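Local atomic coordinates of L-threonine dehydrogenase (Flavobacterium frigidimaris, PDB entry 2YY7), a protein that probably catalyses the NAD-dependent oxidation of L-threonine to 2-amino-3-oxobutanoate, as a member of the short-chain dehydrogenase/reductase superfamily. Residues 6-11 with 32-37; 15-20 with 174-179; 206-211 with 248-253. All coordinates share one frame; numbering follows the deposited sequence.

Interaction 1. Residues 6-11 with 32-37; sequences LIIGAC and IASDIR. With NAD (nicotinamide-adenine-dinucleotide), chain E.
Two consecutive amides close on one carbonyl oxygen: G9 N (2.7 Å) and A10 N (2.9 Å) both donate to S34 O, arriving from opposite faces of its plane. Further back along the parallel strands, I7 O is also doubly held. S34 N binds it as a rung of the sheet, while the hydroxyl S34 OG, 2.8 Å from I7 O, comes in above the carbonyl plane, chi1 of 65° setting OG between its own backbone N and carbonyl carbon. I7 N bonds to I32 O, and A10 CB rests 3.5 Å from A33 CB.

Where the strands end, NAD O2B donates to D35 OD1 and NAD O3B to D35 OD2, both at 2.7 Å, and C11 N reaches OD2 from above the carboxylate plane. R37 N donates to D35 OD1, an Asx turn, and the R37 guanidinium binds the same ribose through NE to O2B and NH2 to O3B, with O3B at its edge. Were D35 replaced by an alanine, both ribose hydroxyls and C11 N would probably lose their carboxylate acceptor, and the turn to R37 its OD1. At phi 87° and psi 39° a side chain on G9 would jam against I8 O and also run into NAD O4B. A carboxylate ending the second strand of a Rossmann beta-alpha-beta unit and accepting from O2B is consistent with a preference for NAD over NADP, whose 2'-phosphate it would probably repel.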
loop_
_atom_site.group_PDB
_atom_site.type_symbol
_atom_site.label_atom_id
_atom_site.label_comp_id
_atom_site.label_asym_id
_atom_site.label_seq_id
_atom_site.Cartn_x
_atom_site.Cartn_y
_atom_site.Cartn_z
ATOM N N LEU A 6 -12.920 3.279 23.650
ATOM C CA LEU A 6 -11.562 2.920 24.028
ATOM C C LEU A 6 -10.621 3.679 23.102
ATOM O O LEU A 6 -10.642 3.487 21.882
ATOM C CB LEU A 6 -11.318 1.415 23.881
ATOM C CG LEU A 6 -9.859 0.990 24.096
ATOM C CD1 LEU A 6 -9.413 1.343 25.519
ATOM C CD2 LEU A 6 -9.718 -0.508 23.841
ATOM N N ILE A 7 -9.820 4.569 23.677
ATOM C CA ILE A 7 -8.862 5.335 22.894
ATOM C C ILE A 7 -7.480 4.729 23.120
ATOM O O ILE A 7 -6.965 4.732 24.237
ATOM C CB ILE A 7 -8.841 6.815 23.323
ATOM C CG1 ILE A 7 -10.206 7.453 23.052
ATOM C CG2 ILE A 7 -7.751 7.559 22.561
ATOM C CD1 ILE A 7 -10.356 8.840 23.626
ATOM N N ILE A 8 -6.896 4.191 22.055
ATOM C CA ILE A 8 -5.578 3.577 22.126
ATOM C C ILE A 8 -4.572 4.641 21.691
ATOM O O ILE A 8 -4.676 5.187 20.590
ATOM C CB ILE A 8 -5.509 2.345 21.199
ATOM C CG1 ILE A 8 -6.616 1.359 21.584
ATOM C CG2 ILE A 8 -4.144 1.665 21.310
ATOM C CD1 ILE A 8 -6.663 0.113 20.705
ATOM N N GLY A 9 -3.613 4.935 22.569
ATOM C CA GLY A 9 -2.621 5.960 22.297
ATOM C C GLY A 9 -3.197 7.287 22.760
ATOM O O GLY A 9 -2.996 8.319 22.124
ATOM N N ALA A 10 -3.904 7.252 23.889
ATOM C CA ALA A 10 -4.571 8.428 24.443
ATOM C C ALA A 10 -3.670 9.535 24.973
ATOM O O ALA A 10 -4.127 10.667 25.162
ATOM C CB ALA A 10 -5.551 7.991 25.542
ATOM N N CYS A 11 -2.402 9.220 25.216
ATOM C CA CYS A 11 -1.465 10.210 25.736
ATOM C C CYS A 11 -0.766 11.023 24.647
ATOM O O CYS A 11 0.048 11.904 24.941
ATOM C CB CYS A 11 -0.428 9.512 26.625
ATOM S SG CYS A 11 -1.164 8.742 28.102
ATOM N N ILE A 32 -12.534 5.225 27.888
ATOM C CA ILE A 32 -11.377 4.599 28.512
ATOM C C ILE A 32 -10.118 5.003 27.752
ATOM O O ILE A 32 -10.027 4.798 26.543
ATOM C CB ILE A 32 -11.484 3.052 28.472
ATOM C CG1 ILE A 32 -12.860 2.594 28.971
ATOM C CG2 ILE A 32 -10.366 2.434 29.305
ATOM C CD1 ILE A 32 -13.177 2.970 30.401
ATOM N N ALA A 33 -9.154 5.587 28.458
ATOM C CA ALA A 33 -7.899 6.002 27.843
ATOM C C ALA A 33 -6.870 4.896 28.040
ATOM O O ALA A 33 -6.762 4.336 29.128
ATOM C CB ALA A 33 -7.400 7.303 28.478
ATOM N N SER A 34 -6.125 4.575 26.986
ATOM C CA SER A 34 -5.108 3.532 27.069
ATOM C C SER A 34 -3.882 3.962 26.279
ATOM O O SER A 34 -3.988 4.664 25.275
ATOM C CB SER A 34 -5.637 2.196 26.529
ATOM O OG SER A 34 -5.928 2.266 25.144
ATOM N N ASP A 35 -2.716 3.533 26.745
ATOM C CA ASP A 35 -1.461 3.889 26.107
ATOM C C ASP A 35 -0.380 2.972 26.672
ATOM O O ASP A 35 -0.576 2.352 27.722
ATOM C CB ASP A 35 -1.144 5.352 26.422
ATOM C CG ASP A 35 -0.149 5.953 25.458
ATOM O OD1 ASP A 35 1.052 5.619 25.553
ATOM O OD2 ASP A 35 -0.577 6.754 24.596
ATOM N N ILE A 36 0.750 2.865 25.982
ATOM C CA ILE A 36 1.815 2.008 26.477
ATOM C C ILE A 36 2.610 2.769 27.533
ATOM O O ILE A 36 3.287 2.171 28.367
ATOM C CB ILE A 36 2.744 1.521 25.328
ATOM C CG1 ILE A 36 3.679 0.430 25.860
ATOM C CG2 ILE A 36 3.545 2.683 24.762
ATOM C CD1 ILE A 36 4.291 -0.435 24.787
ATOM N N ARG A 37 2.506 4.093 27.494
ATOM C CA ARG A 37 3.177 4.961 28.460
ATOM C C ARG A 37 2.142 5.430 29.473
ATOM O O ARG A 37 1.044 5.843 29.097
ATOM C CB ARG A 37 3.773 6.190 27.772
ATOM C CG ARG A 37 4.904 5.910 26.803
ATOM C CD ARG A 37 5.395 7.219 26.217
ATOM N NE ARG A 37 4.313 7.935 25.546
ATOM C CZ ARG A 37 4.339 9.231 25.254
ATOM N NH1 ARG A 37 5.398 9.964 25.577
ATOM N NH2 ARG A 37 3.307 9.796 24.638
HETATM P PA NAD E . 1.718 10.880 19.154
HETATM O O1A NAD E . 1.721 12.230 19.784
HETATM O O2A NAD E . 3.051 10.354 18.760
HETATM O O5B NAD E . 0.887 9.852 20.026
HETATM C C5B NAD E . 1.029 8.470 19.861
HETATM C C4B NAD E . 0.672 7.777 21.153
HETATM O O4B NAD E . 0.645 6.372 20.895
HETATM C C3B NAD E . 1.713 8.051 22.265
HETATM O O3B NAD E . 1.087 8.526 23.470
HETATM C C2B NAD E . 2.425 6.700 22.410
HETATM O O2B NAD E . 2.882 6.466 23.731
HETATM C C1B NAD E . 1.325 5.724 21.968
HETATM N N9A NAD E . 1.852 4.405 21.591
HETATM C C8A NAD E . 2.993 4.158 20.828
HETATM N N7A NAD E . 3.146 2.829 20.729
HETATM C C5A NAD E . 2.118 2.252 21.391
HETATM C C6A NAD E . 1.816 0.921 21.631
HETATM N N6A NAD E . 2.633 -0.032 21.236
HETATM N N1A NAD E . 0.708 0.611 22.376
HETATM C C2A NAD E . -0.111 1.607 22.887
HETATM N N3A NAD E . 0.189 2.940 22.685
HETATM C C4A NAD E . 1.307 3.234 21.944
HETATM O O3 NAD E . 0.887 10.942 17.782
HETATM P PN NAD E . -0.404 11.849 17.400
HETATM O O1N NAD E . -1.410 11.904 18.513
HETATM O O2N NAD E . 0.139 13.069 16.743
HETATM O O5D NAD E . -1.050 10.960 16.205
HETATM C C5D NAD E . -2.082 10.000 16.478
HETATM C C4D NAD E . -2.555 9.387 15.131
HETATM O O4D NAD E . -2.905 10.420 14.228
HETATM C C3D NAD E . -1.471 8.582 14.409
HETATM O O3D NAD E . -2.094 7.509 13.710
HETATM C C2D NAD E . -0.942 9.548 13.376
HETATM O O2D NAD E . -0.309 8.813 12.355
HETATM C C1D NAD E . -2.204 10.308 12.970
HETATM N N1N NAD E . -1.843 11.617 12.377
HETATM C C2N NAD E . -1.310 12.609 13.175
HETATM C C3N NAD E . -0.974 13.834 12.609
HETATM C C7N NAD E . -0.502 14.972 13.472
HETATM O O7N NAD E . -0.125 16.116 12.787
HETATM N N7N NAD E . -0.403 14.873 14.809
HETATM C C4N NAD E . -1.153 14.051 11.230
HETATM C C5N NAD E . -1.719 13.046 10.440
HETATM C C6N NAD E . -2.042 11.829 11.007
HETATM O O HOH W 1 2.550 12.511 24.268
#

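Interaction 2. Residues 15-20 with 174-179; sequences GTELTQ and ISWSTP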
loop_
_atom_site.group_PDB
_atom_site.type_symbol
_atom_site.label_atom_id
_atom_site.label_comp_id
_atom_site.label_asym_id
_atom_site.label_seq_id
_atom_site.Cartn_x
_atom_site.Cartn_y
_atom_site.Cartn_z
ATOM N N GLY A 15 -4.668 12.282 20.973
ATOM C CA GLY A 15 -5.345 11.531 22.014
ATOM C C GLY A 15 -5.688 12.331 23.256
ATOM O O GLY A 15 -6.750 12.133 23.850
ATOM N N THR A 16 -4.786 13.227 23.651
ATOM C CA THR A 16 -4.988 14.059 24.835
ATOM C C THR A 16 -6.276 14.874 24.726
ATOM O O THR A 16 -7.119 14.846 25.624
ATOM C CB THR A 16 -3.799 15.035 25.043
ATOM O OG1 THR A 16 -2.607 14.287 25.319
ATOM C CG2 THR A 16 -4.075 15.978 26.211
ATOM N N GLU A 17 -6.419 15.594 23.618
ATOM C CA GLU A 17 -7.595 16.426 23.377
ATOM C C GLU A 17 -8.832 15.606 23.031
ATOM O O GLU A 17 -9.937 15.920 23.474
ATOM C CB GLU A 17 -7.308 17.415 22.246
ATOM C CG GLU A 17 -6.229 18.430 22.571
ATOM C CD GLU A 17 -6.598 19.313 23.749
ATOM O OE1 GLU A 17 -7.684 19.932 23.709
ATOM O OE2 GLU A 17 -5.801 19.393 24.709
ATOM N N LEU A 18 -8.636 14.554 22.239
ATOM C CA LEU A 18 -9.725 13.680 21.821
ATOM C C LEU A 18 -10.411 13.036 23.021
ATOM O O LEU A 18 -11.636 12.965 23.080
ATOM C CB LEU A 18 -9.195 12.582 20.892
ATOM C CG LEU A 18 -10.219 11.545 20.424
ATOM C CD1 LEU A 18 -11.276 12.207 19.548
ATOM C CD2 LEU A 18 -9.503 10.452 19.659
ATOM N N THR A 19 -9.610 12.566 23.973
ATOM C CA THR A 19 -10.136 11.932 25.177
ATOM C C THR A 19 -10.950 12.931 26.003
ATOM O O THR A 19 -12.037 12.611 26.487
ATOM C CB THR A 19 -8.988 11.375 26.054
ATOM O OG1 THR A 19 -8.243 10.404 25.307
ATOM C CG2 THR A 19 -9.545 10.709 27.314
ATOM N N GLN A 20 -10.426 14.144 26.155
ATOM C CA GLN A 20 -11.108 15.177 26.930
ATOM C C GLN A 20 -12.451 15.546 26.313
ATOM O O GLN A 20 -13.466 15.597 27.006
ATOM C CB GLN A 20 -10.233 16.430 27.040
ATOM C CG GLN A 20 -10.802 17.508 27.960
ATOM C CD GLN A 20 -9.912 18.743 28.042
ATOM O OE1 GLN A 20 -9.649 19.403 27.034
ATOM N NE2 GLN A 20 -9.443 19.057 29.246
ATOM N N ILE A 174 -1.733 21.173 14.750
ATOM C CA ILE A 174 -1.131 22.125 15.676
ATOM C C ILE A 174 -1.884 22.187 17.009
ATOM O O ILE A 174 -3.101 22.360 17.032
ATOM C CB ILE A 174 -1.105 23.522 15.020
ATOM C CG1 ILE A 174 -0.321 23.439 13.702
ATOM C CG2 ILE A 174 -0.474 24.546 15.960
ATOM C CD1 ILE A 174 -0.684 24.508 12.682
ATOM N N SER A 175 -1.162 22.043 18.116
ATOM C CA SER A 175 -1.796 22.080 19.430
ATOM C C SER A 175 -0.899 22.696 20.499
ATOM O O SER A 175 0.305 22.852 20.303
ATOM C CB SER A 175 -2.195 20.672 19.869
ATOM O OG SER A 175 -1.043 19.888 20.113
ATOM N N TRP A 176 -1.509 23.013 21.639
ATOM C CA TRP A 176 -0.827 23.634 22.770
ATOM C C TRP A 176 -0.779 22.768 24.032
ATOM O O TRP A 176 0.007 23.040 24.937
ATOM C CB TRP A 176 -1.529 24.950 23.125
ATOM C CG TRP A 176 -3.006 24.764 23.362
ATOM C CD1 TRP A 176 -4.013 24.924 22.448
ATOM C CD2 TRP A 176 -3.630 24.299 24.566
ATOM N NE1 TRP A 176 -5.222 24.585 23.009
ATOM C CE2 TRP A 176 -5.016 24.196 24.306
ATOM C CE3 TRP A 176 -3.153 23.955 25.840
ATOM C CZ2 TRP A 176 -5.931 23.763 25.276
ATOM C CZ3 TRP A 176 -4.066 23.526 26.804
ATOM C CH2 TRP A 176 -5.439 23.434 26.513
ATOM N N SER A 177 -1.614 21.732 24.105
ATOM C CA SER A 177 -1.659 20.895 25.309
ATOM C C SER A 177 -0.618 19.791 25.455
ATOM O O SER A 177 -0.247 19.439 26.574
ATOM C CB SER A 177 -3.049 20.272 25.462
ATOM O OG SER A 177 -3.327 19.384 24.398
ATOM N N THR A 178 -0.151 19.239 24.339
ATOM C CA THR A 178 0.826 18.154 24.382
ATOM C C THR A 178 1.794 18.278 23.205
ATOM O O THR A 178 1.398 18.662 22.108
ATOM C CB THR A 178 0.108 16.786 24.315
ATOM O OG1 THR A 178 -0.892 16.729 25.339
ATOM C CG2 THR A 178 1.086 15.640 24.518
ATOM N N PRO A 179 3.083 17.967 23.426
ATOM C CA PRO A 179 4.098 18.049 22.372
ATOM C C PRO A 179 3.803 17.075 21.233
ATOM O O PRO A 179 3.232 16.007 21.456
ATOM C CB PRO A 179 5.392 17.683 23.104
ATOM C CG PRO A 179 5.117 18.092 24.511
ATOM C CD PRO A 179 3.704 17.626 24.717
#
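T178 OG1 donates to T16 OG1 at 3.0 Å, the two threonine side chains crossing obliquely, and T16 OG1 also hydrogen-bonds G12 O one turn back. The loop hydroxyl is thus tied through T16 to the backbone at the start of helix 13-26. Another hydroxyl of the loop, S175 OG, hydrogen-bonds Q13 OE1 of that helix. Beside the threonine pair, S177 OG donates to E17 OE2; the modelled separation of these two atoms, 2.5 Å, is very short, and its exact value should not be pressed. E17 reaches the serine because the bend of its chain at chi2 (-62°) brings OE2 to the loop.

Van der Waals contact is slight: the T16 CG2 methyl lies 3.4 Å from T178 OG1, and within the loop S177 CB sits over one face of the W176 ring, 3.6 Å above its plane and displaced toward the rim. W176 in turn stacks on H310 of helix 300-311, while M216 and I220 of helix 216-228 touch E17.

At the start of helix 13-26, Q13 N and I14 N bind NAD. A helix that follows the first strand, begins in a glycine-rich turn and offers its first amides to the dinucleotide is the hallmark of the Rossmann fold, here abutted by the loop that leaves strand 164-174.

Interaction 3. Residues 206-211 with 248-253; sequences SSETKM and TPTEIA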
loop_
_atom_site.group_PDB
_atom_site.type_symbol
_atom_site.label_atom_id
_atom_site.label_comp_id
_atom_site.label_asym_id
_atom_site.label_seq_id
_atom_site.Cartn_x
_atom_site.Cartn_y
_atom_site.Cartn_z
ATOM N N SER A 206 12.467 24.852 4.951
ATOM C CA SER A 206 12.741 26.115 4.263
ATOM C C SER A 206 11.511 27.026 4.269
ATOM O O SER A 206 10.372 26.554 4.289
ATOM C CB SER A 206 13.226 25.858 2.829
ATOM O OG SER A 206 12.338 25.020 2.118
ATOM N N SER A 207 11.762 28.335 4.226
ATOM C CA SER A 207 10.726 29.363 4.307
ATOM C C SER A 207 9.463 29.274 3.458
ATOM O O SER A 207 8.389 29.647 3.929
ATOM C CB SER A 207 11.354 30.753 4.110
ATOM O OG SER A 207 11.627 31.025 2.748
ATOM N N GLU A 208 9.565 28.795 2.222
ATOM C CA GLU A 208 8.387 28.723 1.363
ATOM C C GLU A 208 7.773 27.326 1.219
ATOM O O GLU A 208 7.080 27.050 0.242
ATOM C CB GLU A 208 8.717 29.275 -0.029
ATOM C CG GLU A 208 9.363 30.659 -0.024
ATOM C CD GLU A 208 8.623 31.658 0.851
ATOM O OE1 GLU A 208 7.418 31.888 0.612
ATOM O OE2 GLU A 208 9.252 32.215 1.782
ATOM N N THR A 209 8.022 26.453 2.191
ATOM C CA THR A 209 7.481 25.096 2.166
ATOM C C THR A 209 6.002 25.141 2.550
ATOM O O THR A 209 5.651 25.076 3.731
ATOM C CB THR A 209 8.247 24.189 3.151
ATOM O OG1 THR A 209 9.640 24.206 2.820
ATOM C CG2 THR A 209 7.740 22.758 3.083
ATOM N N LYS A 210 5.140 25.268 1.544
ATOM C CA LYS A 210 3.699 25.342 1.763
ATOM C C LYS A 210 3.124 23.963 2.063
ATOM O O LYS A 210 3.361 23.008 1.326
ATOM C CB LYS A 210 3.027 25.942 0.526
ATOM C CG LYS A 210 1.540 26.205 0.660
ATOM C CD LYS A 210 1.013 26.820 -0.626
ATOM C CE LYS A 210 -0.494 26.977 -0.595
ATOM N NZ LYS A 210 -0.907 27.804 0.572
ATOM N N MET A 211 2.366 23.861 3.151
ATOM C CA MET A 211 1.782 22.581 3.542
ATOM C C MET A 211 0.365 22.714 4.066
ATOM O O MET A 211 -0.055 23.796 4.483
ATOM C CB MET A 211 2.628 21.928 4.636
ATOM C CG MET A 211 4.086 21.713 4.268
ATOM S SD MET A 211 4.992 20.992 5.659
ATOM C CE MET A 211 4.733 19.256 5.336
ATOM N N THR A 248 2.952 28.682 4.614
ATOM C CA THR A 248 4.390 28.451 4.611
ATOM C C THR A 248 4.948 28.912 5.951
ATOM O O THR A 248 4.255 29.576 6.724
ATOM C CB THR A 248 5.085 29.294 3.525
ATOM O OG1 THR A 248 4.825 30.681 3.782
ATOM C CG2 THR A 248 4.571 28.937 2.136
ATOM N N PRO A 249 6.203 28.551 6.253
ATOM C CA PRO A 249 6.787 28.984 7.523
ATOM C C PRO A 249 6.825 30.515 7.573
ATOM O O PRO A 249 6.569 31.115 8.617
ATOM C CB PRO A 249 8.178 28.363 7.486
ATOM C CG PRO A 249 7.928 27.073 6.755
ATOM C CD PRO A 249 7.039 27.518 5.615
ATOM N N THR A 250 7.132 31.140 6.435
ATOM C CA THR A 250 7.191 32.598 6.364
ATOM C C THR A 250 5.858 33.193 6.804
ATOM O O THR A 250 5.822 34.154 7.579
ATOM C CB THR A 250 7.498 33.100 4.929
ATOM O OG1 THR A 250 8.774 32.609 4.507
ATOM C CG2 THR A 250 7.520 34.625 4.887
ATOM N N GLU A 251 4.761 32.614 6.327
ATOM C CA GLU A 251 3.442 33.127 6.680
ATOM C C GLU A 251 3.084 32.943 8.156
ATOM O O GLU A 251 2.572 33.872 8.778
ATOM C CB GLU A 251 2.363 32.487 5.796
ATOM C CG GLU A 251 2.566 32.753 4.303
ATOM C CD GLU A 251 1.585 31.997 3.417
ATOM O OE1 GLU A 251 1.456 30.764 3.575
ATOM O OE2 GLU A 251 0.949 32.634 2.551
ATOM N N ILE A 252 3.341 31.765 8.729
ATOM C CA ILE A 252 2.995 31.577 10.135
ATOM C C ILE A 252 3.904 32.408 11.037
ATOM O O ILE A 252 3.475 32.891 12.082
ATOM C CB ILE A 252 3.034 30.080 10.571
ATOM C CG1 ILE A 252 2.672 29.981 12.057
ATOM C CG2 ILE A 252 4.406 29.476 10.317
ATOM C CD1 ILE A 252 2.354 28.577 12.533
ATOM N N ALA A 253 5.155 32.588 10.623
ATOM C CA ALA A 253 6.099 33.389 11.395
ATOM C C ALA A 253 5.641 34.850 11.361
ATOM O O ALA A 253 5.752 35.566 12.354
ATOM C CB ALA A 253 7.510 33.257 10.811
HETATM O O HOH W 2 5.338 32.584 2.105
#
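T250 OG1 sits between two acceptors, E208 OE2 at 2.8 Å and S207 O at 3.0 Å; its single proton can serve only one of them at a time. The hydroxyl points at the loop because chi1 of -61° sets it beside its own backbone N, and that N donates to the same S207 O, 3.2 Å away, in the carbonyl plane and on a lone pair. An amide of the first helical turn, which has no acceptor in the helix itself, thereby finds one in the loop. S207 OG supports the arrangement by donating to E208 OE2, so that two hydroxyls meet one carboxylate oxygen.

The other end of that carboxylate is linked by water: water 2 donates to E208 OE1 and hydrogen-bonds T248 OG1. T248 is the N-cap. Its OG1 accepts from E251 N, while T248 N donates to E251 OE1 at 2.8 Å, making a capping box.

Carbon contacts surround these bonds. P249 CD comes to 3.0 Å from S207 O, where the proline nitrogen has no hydrogen to offer, and P249 CG lies against S206 O. T248 CG2 lies 3.7 Å from K210 CB. The loop side is a type I turn from S206 to T209, and T209 OG1 is hydrogen-bonded to Q273 OE1. Y267 of strand 264-267 touches S207, P249 and T250, while Y187 of helix 187-197 touches P249. M211 pairs through its backbone with F247; the turn that leads into strand 211-215 is thus joined to the helix that follows its antiparallel partner, strand 245-247.

The three contacts show how chemistry follows location. Interaction 1 is buried, and backbone rungs of parallel strands give way there to carboxylate and guanidinium groups on the cofactor ribose. Interaction 2 lies at the surface and relies on two side-chain bonds, yet it shares the beta-alpha-beta unit with interaction 1: helix 13-26 links strands 5-8 and 31-35, and the two contacts touch where I7 CD1 and A10 CB pack on T19. Interaction 3, partly buried and away from the annotated sites, lies across the chain's centre from interaction 1, their centres about 33 Å apart; it combines helix capping with a turn and contributes nothing to the NAD pocket.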